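Long-range contacts in phosphoserine aminotransferase (Bacillus alcalophilus, PDB 1W23), which catalyses the reversible, pyridoxal-phosphate-dependent transfer of an amino group between glutamate and 3-phosphohydroxypyruvate, forming phosphoserine in the second step of serine biosynthesis: residues M34-L39 with P240-Y245; L296-F301 with G332-I337. All coordinates share one frame; numbering follows the deposited sequence.

Interaction 1 (M34-L39 with P240-Y245)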
loop_
_atom_site.group_PDB
_atom_site.type_symbol
_atom_site.label_atom_id
_atom_site.label_comp_id
_atom_site.label_asym_id
_atom_site.label_seq_id
_atom_site.Cartn_x
_atom_site.Cartn_y
_atom_site.Cartn_z
ATOM N N MET A 34 5.751 -21.197 -3.202
ATOM C CA MET A 34 5.862 -19.770 -3.456
ATOM C C MET A 34 5.602 -18.995 -2.175
ATOM O O MET A 34 4.811 -19.468 -1.321
ATOM C CB MET A 34 4.844 -19.315 -4.516
ATOM C CG MET A 34 5.139 -19.879 -5.916
ATOM S SD MET A 34 3.839 -19.559 -7.106
ATOM C CE MET A 34 2.643 -20.750 -6.542
ATOM N N SER A 35 6.221 -17.836 -2.036
ATOM C CA SER A 35 5.819 -16.924 -0.958
ATOM C C SER A 35 4.412 -16.420 -1.169
ATOM O O SER A 35 3.972 -16.289 -2.334
ATOM C CB SER A 35 6.763 -15.714 -0.979
ATOM O OG SER A 35 6.464 -14.811 0.078
ATOM N N VAL A 36 3.727 -16.045 -0.093
ATOM C CA VAL A 36 2.441 -15.338 -0.276
ATOM C C VAL A 36 2.686 -14.116 -1.167
ATOM O O VAL A 36 1.763 -13.752 -1.901
ATOM C CB VAL A 36 1.768 -15.099 1.116
ATOM C CG1 VAL A 36 2.544 -14.063 1.817
ATOM C CG2 VAL A 36 0.315 -14.756 0.939
ATOM N N MET A 37 3.863 -13.465 -1.126
ATOM C CA MET A 37 4.269 -12.276 -1.935
ATOM C C MET A 37 4.371 -12.574 -3.399
ATOM O O MET A 37 4.483 -11.623 -4.181
ATOM C CB MET A 37 5.623 -11.703 -1.417
ATOM C CG MET A 37 5.545 -10.793 -0.250
ATOM S SD MET A 37 7.217 -10.351 0.039
ATOM C CE MET A 37 7.535 -11.445 1.345
ATOM N N GLU A 38 4.428 -13.843 -3.798
ATOM C CA GLU A 38 4.666 -14.256 -5.176
ATOM C C GLU A 38 3.416 -14.835 -5.830
ATOM O O GLU A 38 3.482 -15.261 -7.000
ATOM C CB GLU A 38 5.772 -15.310 -5.200
ATOM C CG GLU A 38 7.151 -14.778 -4.801
ATOM C CD GLU A 38 8.163 -15.900 -4.775
ATOM O OE1 GLU A 38 7.996 -16.846 -3.971
ATOM O OE2 GLU A 38 9.106 -15.865 -5.628
ATOM N N LEU A 39 2.314 -14.907 -5.090
ATOM C CA LEU A 39 1.064 -15.493 -5.592
ATOM C C LEU A 39 0.199 -14.479 -6.291
ATOM O O LEU A 39 0.202 -13.273 -5.993
ATOM C CB LEU A 39 0.235 -15.996 -4.404
ATOM C CG LEU A 39 0.816 -17.072 -3.554
ATOM C CD1 LEU A 39 -0.112 -17.315 -2.364
ATOM C CD2 LEU A 39 1.018 -18.388 -4.329
ATOM N N PRO A 240 -2.566 -5.097 -1.547
ATOM C CA PRO A 240 -1.305 -5.244 -0.787
ATOM C C PRO A 240 -1.329 -6.621 -0.091
ATOM O O PRO A 240 -1.705 -6.750 1.074
ATOM C CB PRO A 240 -1.334 -4.056 0.161
ATOM C CG PRO A 240 -2.799 -3.852 0.441
ATOM C CD PRO A 240 -3.479 -4.150 -0.871
ATOM N N THR A 241 -0.961 -7.656 -0.840
ATOM C CA THR A 241 -1.244 -9.028 -0.406
ATOM C C THR A 241 -0.468 -9.404 0.858
ATOM O O THR A 241 -1.035 -10.036 1.743
ATOM C CB THR A 241 -0.932 -10.041 -1.525
ATOM O OG1 THR A 241 0.407 -9.824 -1.978
ATOM C CG2 THR A 241 -1.890 -9.941 -2.690
ATOM N N PHE A 242 0.791 -9.006 0.948
ATOM C CA PHE A 242 1.574 -9.367 2.150
ATOM C C PHE A 242 1.034 -8.619 3.370
ATOM O O PHE A 242 0.938 -9.208 4.474
ATOM C CB PHE A 242 3.064 -9.147 1.967
ATOM C CG PHE A 242 3.871 -9.770 3.109
ATOM C CD1 PHE A 242 3.980 -11.147 3.207
ATOM C CD2 PHE A 242 4.494 -8.999 4.048
ATOM C CE1 PHE A 242 4.686 -11.713 4.237
ATOM C CE2 PHE A 242 5.210 -9.579 5.094
ATOM C CZ PHE A 242 5.334 -10.962 5.178
ATOM N N SER A 243 0.654 -7.370 3.223
ATOM C CA SER A 243 0.070 -6.627 4.364
ATOM C C SER A 243 -1.234 -7.272 4.815
ATOM O O SER A 243 -1.472 -7.353 6.051
ATOM C CB SER A 243 -0.134 -5.160 4.023
ATOM O OG SER A 243 1.083 -4.510 3.794
ATOM N N ILE A 244 -2.085 -7.697 3.904
ATOM C CA ILE A 244 -3.346 -8.343 4.289
ATOM C C ILE A 244 -3.086 -9.696 4.920
ATOM O O ILE A 244 -3.759 -10.081 5.911
ATOM C CB ILE A 244 -4.307 -8.395 3.075
ATOM C CG1 ILE A 244 -4.756 -6.976 2.705
ATOM C CG2 ILE A 244 -5.482 -9.312 3.350
ATOM C CD1 ILE A 244 -5.326 -6.813 1.307
ATOM N N TYR A 245 -2.113 -10.448 4.425
ATOM C CA TYR A 245 -1.715 -11.714 5.057
ATOM C C TYR A 245 -1.221 -11.454 6.463
ATOM O O TYR A 245 -1.606 -12.187 7.415
ATOM C CB TYR A 245 -0.608 -12.337 4.160
ATOM C CG TYR A 245 0.210 -13.361 4.883
ATOM C CD1 TYR A 245 -0.204 -14.682 5.032
ATOM C CD2 TYR A 245 1.439 -13.031 5.453
ATOM C CE1 TYR A 245 0.576 -15.607 5.704
ATOM C CE2 TYR A 245 2.189 -13.936 6.141
ATOM C CZ TYR A 245 1.742 -15.248 6.261
ATOM O OH TYR A 245 2.531 -16.119 6.980
HETATM O O HOH W 1 0.981 -11.845 -3.689
#
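A short 3-10 turn, residues 36-38, packs against the first turn of helix 241-256, and Val36 and Met37 meet Phe242 and Tyr245 there. One methyl of Val36, CG1, serves both rings. It stands between the backbone N and the carbonyl carbon (chi1 72°), which sets it 3.5 Å from Phe242 CD1, at the edge of that ring and in its plane. The same methyl lies over one face of Tyr245, a CH-pi contact offset toward the rim, with CG1 3.9 Å from Tyr245 CG. CG2 adds a second contact on the tyrosine, at its CB and CD1.

Met37 takes a face of Phe242 instead. Its CG packs on Phe242 CB at 3.7 Å; a bend at chi3 (-100°) then carries CE over the ring, 4.2 Å from the Phe242 ring centroid, while SD stays above the face at longer range in a Met-aromatic contact. Phe242 is thus met at its edge by valine and on a face by methionine, and it also stacks with Phe242 of the second subunit.

The polar link between the segments is a water. It donates to Val36 O (2.7 Å) and to Leu39 O (2.8 Å) and accepts from Thr241 OG1 at 2.7 Å, joining two carbonyls of the turn to the helix start. Within the turn, Ser35 OG accepts from Met37 N in an ST turn, and Glu38 OE1 accepts the N-H of Ser35 (OE1 to N 2.8 Å) through its anti lone pair. Glu38 OE2 bonds to Leu14 N of the second subunit, and Tyr245 OH is hydrogen-bonded to Glu25 OE1. The arrangement is a 3-10 turn packed on the N-terminal turn of a helix, buried at the dimer interface of this class-V aminotransferase, just beyond the cofactor-binding Asn237 and Thr238.

Interaction 2 (L296-F301 with G332-I337)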
loop_
_atom_site.group_PDB
_atom_site.type_symbol
_atom_site.label_atom_id
_atom_site.label_comp_id
_atom_site.label_asym_id
_atom_site.label_seq_id
_atom_site.Cartn_x
_atom_site.Cartn_y
_atom_site.Cartn_z
ATOM N N LEU A 296 -5.760 4.535 26.514
ATOM C CA LEU A 296 -5.167 3.231 26.794
ATOM C C LEU A 296 -4.098 2.843 25.801
ATOM O O LEU A 296 -3.429 1.826 26.000
ATOM C CB LEU A 296 -6.277 2.171 26.859
ATOM C CG LEU A 296 -7.275 2.382 27.994
ATOM C CD1 LEU A 296 -8.428 1.395 27.839
ATOM C CD2 LEU A 296 -6.619 2.234 29.358
ATOM N N MET A 297 -3.947 3.601 24.713
ATOM C CA MET A 297 -3.076 3.288 23.585
ATOM C C MET A 297 -1.813 4.166 23.487
ATOM O O MET A 297 -0.770 3.670 23.066
ATOM C CB MET A 297 -3.890 3.420 22.279
ATOM C CG MET A 297 -5.004 2.410 22.149
ATOM S SD MET A 297 -4.509 0.717 21.726
ATOM C CE MET A 297 -4.517 -0.138 23.309
ATOM N N ASN A 298 -1.930 5.459 23.850
ATOM C CA ASN A 298 -0.815 6.380 23.777
ATOM C C ASN A 298 -0.779 7.209 25.049
ATOM O O ASN A 298 -1.690 7.954 25.304
ATOM C CB ASN A 298 -0.892 7.321 22.559
ATOM C CG ASN A 298 -1.063 6.572 21.255
ATOM O OD1 ASN A 298 -2.211 6.422 20.788
ATOM N ND2 ASN A 298 0.014 6.148 20.602
ATOM N N VAL A 299 0.290 7.036 25.854
ATOM C CA VAL A 299 0.417 7.733 27.136
ATOM C C VAL A 299 1.380 8.893 26.963
ATOM O O VAL A 299 2.588 8.699 26.734
ATOM C CB VAL A 299 0.901 6.777 28.242
ATOM C CG1 VAL A 299 1.016 7.549 29.544
ATOM C CG2 VAL A 299 0.018 5.556 28.385
ATOM N N THR A 300 0.850 10.105 27.064
ATOM C CA THR A 300 1.630 11.320 26.806
ATOM C C THR A 300 1.971 12.030 28.110
ATOM O O THR A 300 1.103 12.219 28.996
ATOM C CB THR A 300 0.871 12.234 25.834
ATOM O OG1 THR A 300 -0.431 12.458 26.367
ATOM C CG2 THR A 300 0.798 11.621 24.441
ATOM N N PHE A 301 3.238 12.452 28.270
ATOM C CA PHE A 301 3.628 13.075 29.530
ATOM C C PHE A 301 4.898 13.913 29.304
ATOM O O PHE A 301 5.618 13.755 28.337
ATOM C CB PHE A 301 3.854 12.075 30.648
ATOM C CG PHE A 301 4.913 11.021 30.393
ATOM C CD1 PHE A 301 6.206 11.207 30.908
ATOM C CD2 PHE A 301 4.672 9.878 29.667
ATOM C CE1 PHE A 301 7.210 10.269 30.704
ATOM C CE2 PHE A 301 5.680 8.920 29.501
ATOM C CZ PHE A 301 6.932 9.133 30.026
ATOM N N GLY A 332 7.667 16.554 24.552
ATOM C CA GLY A 332 7.512 15.657 25.655
ATOM C C GLY A 332 7.762 14.209 25.271
ATOM O O GLY A 332 8.623 13.900 24.433
ATOM N N CYS A 333 7.022 13.303 25.922
ATOM C CA CYS A 333 7.220 11.877 25.832
ATOM C C CYS A 333 5.902 11.209 25.427
ATOM O O CYS A 333 4.815 11.713 25.782
ATOM C CB CYS A 333 7.667 11.284 27.175
ATOM S SG CYS A 333 9.104 12.141 27.875
ATOM N N ARG A 334 5.974 10.090 24.753
ATOM C CA ARG A 334 4.780 9.337 24.366
ATOM C C ARG A 334 5.137 7.866 24.400
ATOM O O ARG A 334 5.960 7.405 23.634
ATOM C CB ARG A 334 4.292 9.718 22.970
ATOM C CG ARG A 334 3.070 8.922 22.537
ATOM C CD ARG A 334 2.448 9.450 21.252
ATOM N NE ARG A 334 3.413 9.489 20.148
ATOM C CZ ARG A 334 3.066 9.762 18.896
ATOM N NH1 ARG A 334 1.813 10.002 18.568
ATOM N NH2 ARG A 334 4.046 9.804 17.956
ATOM N N ALA A 335 4.492 7.125 25.325
ATOM C CA ALA A 335 4.644 5.675 25.403
ATOM C C ALA A 335 3.450 5.047 24.651
ATOM O O ALA A 335 2.312 5.097 25.160
ATOM C CB ALA A 335 4.681 5.187 26.852
ATOM N N SER A 336 3.680 4.512 23.462
ATOM C CA SER A 336 2.626 3.854 22.690
ATOM C C SER A 336 2.583 2.395 23.113
ATOM O O SER A 336 3.587 1.696 23.095
ATOM C CB SER A 336 2.862 4.029 21.209
ATOM O OG SER A 336 2.812 5.400 20.832
ATOM N N ILE A 337 1.391 1.984 23.568
ATOM C CA ILE A 337 1.129 0.716 24.224
ATOM C C ILE A 337 -0.044 -0.008 23.564
ATOM O O ILE A 337 -0.995 -0.451 24.168
ATOM C CB ILE A 337 0.944 0.918 25.754
ATOM C CG1 ILE A 337 -0.093 1.985 26.097
ATOM C CG2 ILE A 337 2.281 1.209 26.399
ATOM C CD1 ILE A 337 -0.466 2.002 27.582
#
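Phe301 and Cys333 form a hydrogen-bonded pair at one end of an antiparallel strand pairing, and the cysteine can be followed outward from its backbone. Cys333 CB lies 3.4 Å from Phe301 O and also sits over the centre of the Phe301 ring, 3.7 Å from the Phe301 ring centroid, in a CH-pi contact. With chi1 at -52°, Cys333 SG turns beside its own backbone N and comes obliquely to the ring, 3.9 Å from Phe301 CE1. Phe301 reaches under CB because a chi1 of 59° tucks its ring back over its own main chain.

On the same face, Val299 pairs with Ala335, and Val299 CG2 meets Ile337 CD1 at 3.7 Å; helices 259-279 and 343-359 cover this apolar side, and Phe312 of helix 306-318 packs on both Phe301 and Cys333. Paired backbone bonds join Val299 with Ala335 and Phe301 with Cys333, and a nearly straight one from Ile337 N to Met297 O (2.8 Å) extends the ladder.

The face bearing Asn298, Thr300, Arg334 and Ser336 is more polar. Asn298 ND2 gives a bent bond to Ser336 OG (2.9 Å, 137° at hydrogen), which lies near the amide plane of Asn298. The Thr300 and Arg334 side chains lie side by side, pointing the same way, with Thr300 CG2 4.0 Å from Arg334 CG. Asn298 OD1 accepts from Asn150 ND2 of the cofactor pocket, and Arg334 NH1 bonds to Thr152 O. These are two neighbouring strands of the small antiparallel sheet in the C-terminal part of the fold, with helices on the apolar face and residues of the pyridoxal-phosphate site beside the other.

How the interactions relate
From the N terminus, the chain passes helix 16-24 and enters the loop holding 34-39, whose partner is the start of helix 241-256. Interaction 1 therefore closes a loop of 200 residues that contains the whole seven-stranded mixed sheet. Interaction 2 opens only later, after helix 259-279, and closes a loop of 30 residues round helix 306-318, joining two neighbouring strands of the small antiparallel sheet. The two are in series, neither nested nor crossed. Their centres lie 32 Å apart and their nearest atoms about 18 Å. One ties an N-terminal loop to helix 241-256 at the subunit interface; the other pairs strands 298-302 and 333-336 of the C-terminal sheet.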